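PDB 4ZOC: Lin1840 protein from Listeria innocua serovar 6a, which probably hydrolyses terminal, non-reducing beta-D-glucosyl residues to release beta-D-glucose, acting in the metabolism of beta-1,2-glucans as a family 3 glycoside hydrolase. Local coordinates for residues L15-L29 against D299-K312. The protein carries 2 engineered substitutions. Residues are numbered along the deposited sequence; the frame is centred on the assembly and turned at random.
Sequences LDEKIAQCLQLSPFL and DLEMMTTCYIHELK
Ile19 packs against helix 306-312 and spreads its branches along it: CG2 rests 3.5 Å from Tyr307 O, the Ile19 and Leu311 side chains slide past each other in opposite directions, CG1 against Leu311 CB, and CD1 presses on the backbone N and CB of Lys312. One turn before Leu311, Ile308 puts its CD1 3.4 Å from Ala20 CA, a tight approach, and also against Ala20 CB and Leu23 CD2. The two helices run roughly antiparallel, at 148°, their axes 8.8 Å apart at closest approach. Near the N-terminus of helix 15-21, Leu15 CD2 meets Lys312 CG, the two side chains crossing at about a right angle; Asp16 OD1 stays 5.0 Å from Lys312 NZ, too far for a salt bridge. Beyond the helices, strands 23-25 and 301-302 pair in parallel through Glu301 N to Cys22 O, Gln24 N to Glu301 O and Met303 N to Gln24 O. This is the joint between the first and last strands of the parallel sheet, the seam that closes the TIM barrel of the family 3 N-terminal domain; strand 59-61 flanks strand 23-25 on its other edge. Gln24 and Met302 lie side by side pointing the same way, Met302 CG and CE both 3.4 Å from Gln24 OE1, a buried oxygen without a polar partner, while NE2 bonds Ser59. On the face of the sheet that carries Leu23, the extended Glu301 chain, CG anti to its N (chi1 179°), carries its carboxylate to the start of helix 306-312: OE1 takes Tyr307 N through its syn lone pair at 2.7 Å, and OE2 accepts from both Thr304 OG1 and Cys306 N. Met303, folded at chi2 and chi3, brings SD against Leu25 CA and CD2 and against Leu29 CD1, where Ser26 N gives it a weak hydrogen bond of 3.4 Å.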
loop_
_atom_site.group_PDB
_atom_site.type_symbol
_atom_site.label_atom_id
_atom_site.label_comp_id
_atom_site.label_asym_id
_atom_site.label_seq_id
_atom_site.Cartn_x
_atom_site.Cartn_y
_atom_site.Cartn_z
ATOM N N LEU A 15 -5.801 -27.613 -37.866
ATOM C CA LEU A 15 -6.196 -26.558 -36.909
ATOM C C LEU A 15 -6.297 -27.198 -35.522
ATOM O O LEU A 15 -5.781 -26.635 -34.570
ATOM C CB LEU A 15 -7.530 -25.882 -37.279
ATOM C CG LEU A 15 -8.032 -24.708 -36.391
ATOM C CD1 LEU A 15 -6.995 -23.613 -36.388
ATOM C CD2 LEU A 15 -9.377 -24.199 -36.857
ATOM N N ASP A 16 -6.957 -28.347 -35.399
ATOM C CA ASP A 16 -7.170 -28.918 -34.085
ATOM C C ASP A 16 -5.842 -29.334 -33.448
ATOM O O ASP A 16 -5.668 -29.219 -32.202
ATOM C CB ASP A 16 -8.125 -30.102 -34.131
ATOM C CG ASP A 16 -9.583 -29.713 -34.114
ATOM O OD1 ASP A 16 -9.947 -28.521 -34.015
ATOM O OD2 ASP A 16 -10.412 -30.662 -34.189
ATOM N N GLU A 17 -4.893 -29.789 -34.277
ATOM C CA GLU A 17 -3.560 -30.150 -33.733
ATOM C C GLU A 17 -2.843 -28.885 -33.205
ATOM O O GLU A 17 -2.186 -28.890 -32.159
ATOM C CB GLU A 17 -2.669 -30.793 -34.802
ATOM C CG GLU A 17 -2.967 -32.272 -34.998
ATOM C CD GLU A 17 -2.379 -32.869 -36.236
ATOM O OE1 GLU A 17 -2.002 -32.124 -37.181
ATOM O OE2 GLU A 17 -2.352 -34.124 -36.246
ATOM N N LYS A 18 -2.924 -27.814 -33.975
ATOM C CA LYS A 18 -2.282 -26.544 -33.577
ATOM C C LYS A 18 -2.897 -26.029 -32.294
ATOM O O LYS A 18 -2.144 -25.624 -31.384
ATOM C CB LYS A 18 -2.370 -25.481 -34.668
ATOM C CG LYS A 18 -1.564 -25.868 -35.856
ATOM C CD LYS A 18 -1.424 -24.792 -36.910
ATOM C CE LYS A 18 -2.717 -24.547 -37.648
ATOM N NZ LYS A 18 -2.420 -23.622 -38.761
ATOM N N ILE A 19 -4.212 -26.086 -32.173
ATOM C CA ILE A 19 -4.900 -25.622 -30.966
ATOM C C ILE A 19 -4.414 -26.418 -29.717
ATOM O O ILE A 19 -4.033 -25.818 -28.697
ATOM C CB ILE A 19 -6.449 -25.720 -31.126
ATOM C CG1 ILE A 19 -7.023 -24.731 -32.212
ATOM C CG2 ILE A 19 -7.160 -25.594 -29.753
ATOM C CD1 ILE A 19 -8.503 -24.964 -32.512
ATOM N N ALA A 20 -4.385 -27.750 -29.784
ATOM C CA ALA A 20 -3.979 -28.547 -28.643
ATOM C C ALA A 20 -2.523 -28.390 -28.270
ATOM O O ALA A 20 -2.156 -28.597 -27.080
ATOM C CB ALA A 20 -4.319 -30.023 -28.903
ATOM N N GLN A 21 -1.676 -28.040 -29.254
ATOM C CA GLN A 21 -0.266 -27.792 -28.996
ATOM C C GLN A 21 -0.153 -26.686 -27.915
ATOM O O GLN A 21 0.839 -26.638 -27.229
ATOM C CB GLN A 21 0.507 -27.354 -30.308
ATOM C CG GLN A 21 2.011 -27.258 -30.178
ATOM C CD GLN A 21 2.744 -28.496 -29.750
ATOM O OE1 GLN A 21 3.850 -28.396 -29.218
ATOM N NE2 GLN A 21 2.219 -29.674 -30.097
ATOM N N CYS A 22 -1.153 -25.815 -27.796
ATOM C CA CYS A 22 -1.164 -24.709 -26.853
ATOM C C CYS A 22 -1.790 -25.033 -25.484
ATOM O O CYS A 22 -2.110 -24.101 -24.736
ATOM C CB CYS A 22 -1.885 -23.479 -27.461
ATOM S SG CYS A 22 -1.088 -22.903 -28.981
ATOM N N LEU A 23 -1.929 -26.330 -25.168
ATOM C CA LEU A 23 -2.454 -26.823 -23.920
ATOM C C LEU A 23 -1.388 -27.602 -23.109
ATOM O O LEU A 23 -0.660 -28.442 -23.638
ATOM C CB LEU A 23 -3.614 -27.712 -24.191
ATOM C CG LEU A 23 -4.222 -28.401 -22.977
ATOM C CD1 LEU A 23 -4.967 -27.450 -22.087
ATOM C CD2 LEU A 23 -5.100 -29.499 -23.478
ATOM N N GLN A 24 -1.324 -27.300 -21.825
ATOM C CA GLN A 24 -0.501 -28.034 -20.864
ATOM C C GLN A 24 -1.363 -28.730 -19.823
ATOM O O GLN A 24 -2.278 -28.120 -19.242
ATOM C CB GLN A 24 0.514 -27.091 -20.171
ATOM C CG GLN A 24 1.510 -27.780 -19.288
ATOM C CD GLN A 24 2.406 -26.773 -18.655
ATOM O OE1 GLN A 24 1.946 -25.918 -17.841
ATOM N NE2 GLN A 24 3.685 -26.800 -19.032
ATOM N N LEU A 25 -1.032 -30.018 -19.586
ATOM C CA LEU A 25 -1.774 -30.885 -18.669
ATOM C C LEU A 25 -0.918 -31.542 -17.617
ATOM O O LEU A 25 0.256 -31.770 -17.849
ATOM C CB LEU A 25 -2.545 -31.955 -19.442
ATOM C CG LEU A 25 -3.505 -31.428 -20.436
ATOM C CD1 LEU A 25 -4.055 -32.668 -21.162
ATOM C CD2 LEU A 25 -4.642 -30.647 -19.851
ATOM N N SER A 26 -1.544 -31.886 -16.478
ATOM C CA SER A 26 -0.894 -32.681 -15.448
ATOM C C SER A 26 -0.614 -34.084 -16.016
ATOM O O SER A 26 -1.339 -34.514 -16.938
ATOM C CB SER A 26 -1.818 -32.808 -14.268
ATOM O OG SER A 26 -1.898 -31.564 -13.581
ATOM N N PRO A 27 0.384 -34.806 -15.482
ATOM C CA PRO A 27 0.803 -36.035 -16.175
ATOM C C PRO A 27 -0.261 -37.148 -16.231
ATOM O O PRO A 27 -0.296 -37.990 -17.182
ATOM C CB PRO A 27 1.993 -36.513 -15.370
ATOM C CG PRO A 27 1.845 -35.843 -13.995
ATOM C CD PRO A 27 1.289 -34.480 -14.375
ATOM N N PHE A 28 -1.084 -37.198 -15.199
ATOM C CA PHE A 28 -2.050 -38.321 -15.078
ATOM C C PHE A 28 -3.266 -38.154 -15.985
ATOM O O PHE A 28 -4.155 -39.013 -16.012
ATOM C CB PHE A 28 -2.492 -38.515 -13.606
ATOM C CG PHE A 28 -2.898 -37.273 -12.921
ATOM C CD1 PHE A 28 -4.180 -36.816 -13.057
ATOM C CD2 PHE A 28 -2.005 -36.583 -12.089
ATOM C CE1 PHE A 28 -4.566 -35.645 -12.408
ATOM C CE2 PHE A 28 -2.398 -35.395 -11.459
ATOM C CZ PHE A 28 -3.667 -34.958 -11.622
ATOM N N LEU A 29 -3.295 -37.068 -16.748
ATOM C CA LEU A 29 -4.247 -36.902 -17.870
ATOM C C LEU A 29 -3.765 -37.562 -19.178
ATOM O O LEU A 29 -4.479 -37.588 -20.153
ATOM C CB LEU A 29 -4.616 -35.443 -18.110
ATOM C CG LEU A 29 -5.185 -34.811 -16.849
ATOM C CD1 LEU A 29 -5.276 -33.314 -16.883
ATOM C CD2 LEU A 29 -6.561 -35.394 -16.558
ATOM N N ASP A 299 1.094 -18.280 -25.302
ATOM C CA ASP A 299 1.267 -19.440 -26.165
ATOM C C ASP A 299 0.745 -20.722 -25.616
ATOM O O ASP A 299 0.513 -21.663 -26.376
ATOM C CB ASP A 299 2.717 -19.612 -26.504
ATOM C CG ASP A 299 3.287 -18.371 -27.172
ATOM O OD1 ASP A 299 2.570 -17.750 -28.016
ATOM O OD2 ASP A 299 4.469 -18.083 -26.924
ATOM N N LEU A 300 0.642 -20.808 -24.288
ATOM C CA LEU A 300 0.451 -22.124 -23.607
ATOM C C LEU A 300 -0.400 -21.927 -22.391
ATOM O O LEU A 300 0.016 -21.181 -21.490
ATOM C CB LEU A 300 1.841 -22.696 -23.266
ATOM C CG LEU A 300 1.889 -24.109 -22.674
ATOM C CD1 LEU A 300 1.095 -25.157 -23.492
ATOM C CD2 LEU A 300 3.347 -24.511 -22.371
ATOM N N GLU A 301 -1.572 -22.550 -22.393
ATOM C CA GLU A 301 -2.581 -22.435 -21.363
ATOM C C GLU A 301 -2.391 -23.541 -20.345
ATOM O O GLU A 301 -2.501 -24.726 -20.666
ATOM C CB GLU A 301 -3.981 -22.494 -21.961
ATOM C CG GLU A 301 -5.092 -22.390 -20.910
ATOM C CD GLU A 301 -6.416 -22.136 -21.458
ATOM O OE1 GLU A 301 -6.562 -22.215 -22.694
ATOM O OE2 GLU A 301 -7.350 -21.914 -20.635
ATOM N N MET A 302 -2.041 -23.124 -19.119
ATOM C CA MET A 302 -1.715 -24.085 -18.105
ATOM C C MET A 302 -2.982 -24.611 -17.393
ATOM O O MET A 302 -3.583 -23.926 -16.535
ATOM C CB MET A 302 -0.788 -23.429 -17.067
ATOM C CG MET A 302 -0.391 -24.390 -15.959
ATOM S SD MET A 302 0.694 -23.727 -14.663
ATOM C CE MET A 302 2.198 -23.340 -15.569
ATOM N N MET A 303 -3.429 -25.829 -17.775
ATOM C CA MET A 303 -4.503 -26.574 -17.009
ATOM C C MET A 303 -5.906 -26.008 -16.976
ATOM O O MET A 303 -6.735 -26.351 -16.169
ATOM C CB MET A 303 -3.995 -26.904 -15.633
ATOM C CG MET A 303 -3.167 -28.192 -15.646
ATOM S SD MET A 303 -4.145 -29.669 -16.142
ATOM C CE MET A 303 -5.136 -29.925 -14.669
ATOM N N THR A 304 -6.203 -25.198 -17.979
ATOM C CA THR A 304 -7.584 -24.765 -18.302
ATOM C C THR A 304 -7.814 -24.961 -19.804
ATOM O O THR A 304 -6.862 -25.240 -20.551
ATOM C CB THR A 304 -7.919 -23.319 -17.777
ATOM O OG1 THR A 304 -6.896 -22.378 -18.200
ATOM C CG2 THR A 304 -8.013 -23.361 -16.299
ATOM N N THR A 305 -9.087 -24.821 -20.188
ATOM C CA THR A 305 -9.618 -25.296 -21.409
ATOM C C THR A 305 -10.181 -24.215 -22.308
ATOM O O THR A 305 -10.853 -24.562 -23.245
ATOM C CB THR A 305 -10.694 -26.342 -21.158
ATOM O OG1 THR A 305 -11.770 -25.759 -20.436
ATOM C CG2 THR A 305 -10.173 -27.514 -20.329
ATOM N N CYS A 306 -9.860 -22.921 -22.117
ATOM C CA CYS A 306 -10.353 -21.930 -22.977
ATOM C C CYS A 306 -9.855 -22.110 -24.411
ATOM O O CYS A 306 -10.661 -22.100 -25.344
ATOM C CB CYS A 306 -9.980 -20.487 -22.498
ATOM S SG CYS A 306 -10.536 -20.185 -20.821
ATOM N N TYR A 307 -8.536 -22.236 -24.599
ATOM C CA TYR A 307 -8.002 -22.450 -25.934
ATOM C C TYR A 307 -8.582 -23.665 -26.593
ATOM O O TYR A 307 -9.134 -23.591 -27.734
ATOM C CB TYR A 307 -6.474 -22.529 -25.967
ATOM C CG TYR A 307 -5.721 -21.172 -25.810
ATOM C CD1 TYR A 307 -6.387 -19.925 -25.816
ATOM C CD2 TYR A 307 -4.341 -21.163 -25.635
ATOM C CE1 TYR A 307 -5.688 -18.753 -25.723
ATOM C CE2 TYR A 307 -3.636 -19.985 -25.559
ATOM C CZ TYR A 307 -4.324 -18.762 -25.551
ATOM O OH TYR A 307 -3.651 -17.592 -25.521
ATOM N N ILE A 308 -8.457 -24.785 -25.887
ATOM C CA ILE A 308 -8.854 -26.073 -26.467
ATOM C C ILE A 308 -10.321 -26.083 -26.959
ATOM O O ILE A 308 -10.615 -26.561 -28.058
ATOM C CB ILE A 308 -8.410 -27.204 -25.522
ATOM C CG1 ILE A 308 -8.271 -28.515 -26.297
ATOM C CG2 ILE A 308 -9.322 -27.388 -24.341
ATOM C CD1 ILE A 308 -6.920 -28.694 -26.943
ATOM N N HIS A 309 -11.229 -25.510 -26.173
ATOM C CA HIS A 309 -12.649 -25.528 -26.510
ATOM C C HIS A 309 -13.114 -24.356 -27.393
ATOM O O HIS A 309 -14.110 -24.506 -28.120
ATOM C CB HIS A 309 -13.498 -25.659 -25.242
ATOM C CG HIS A 309 -13.335 -26.970 -24.541
ATOM N ND1 HIS A 309 -13.146 -28.158 -25.211
ATOM C CD2 HIS A 309 -13.303 -27.279 -23.219
ATOM C CE1 HIS A 309 -12.976 -29.140 -24.333
ATOM N NE2 HIS A 309 -13.079 -28.633 -23.119
ATOM N N GLU A 310 -12.391 -23.248 -27.417
ATOM C CA GLU A 310 -12.877 -22.010 -28.124
ATOM C C GLU A 310 -12.101 -21.483 -29.352
ATOM O O GLU A 310 -12.672 -20.706 -30.187
ATOM C CB GLU A 310 -12.988 -20.814 -27.144
ATOM C CG GLU A 310 -13.780 -21.143 -25.909
ATOM C CD GLU A 310 -15.265 -21.230 -26.127
ATOM O OE1 GLU A 310 -15.784 -20.895 -27.227
ATOM O OE2 GLU A 310 -15.959 -21.611 -25.148
ATOM N N LEU A 311 -10.826 -21.847 -29.496
ATOM C CA LEU A 311 -9.988 -21.276 -30.587
ATOM C C LEU A 311 -10.543 -21.659 -31.931
ATOM O O LEU A 311 -10.519 -20.843 -32.843
ATOM C CB LEU A 311 -8.535 -21.706 -30.485
ATOM C CG LEU A 311 -7.675 -21.016 -29.411
ATOM C CD1 LEU A 311 -6.243 -21.436 -29.572
ATOM C CD2 LEU A 311 -7.723 -19.509 -29.538
ATOM N N LYS A 312 -11.067 -22.878 -32.061
ATOM C CA LYS A 312 -11.536 -23.254 -33.388
ATOM C C LYS A 312 -12.696 -22.353 -33.824
ATOM O O LYS A 312 -12.616 -21.761 -34.869
ATOM C CB LYS A 312 -11.844 -24.749 -33.505
ATOM C CG LYS A 312 -12.181 -25.142 -34.958
ATOM C CD LYS A 312 -13.577 -25.670 -34.985
ATOM C CE LYS A 312 -13.615 -27.046 -34.348
ATOM N NZ LYS A 312 -14.772 -27.737 -34.947
#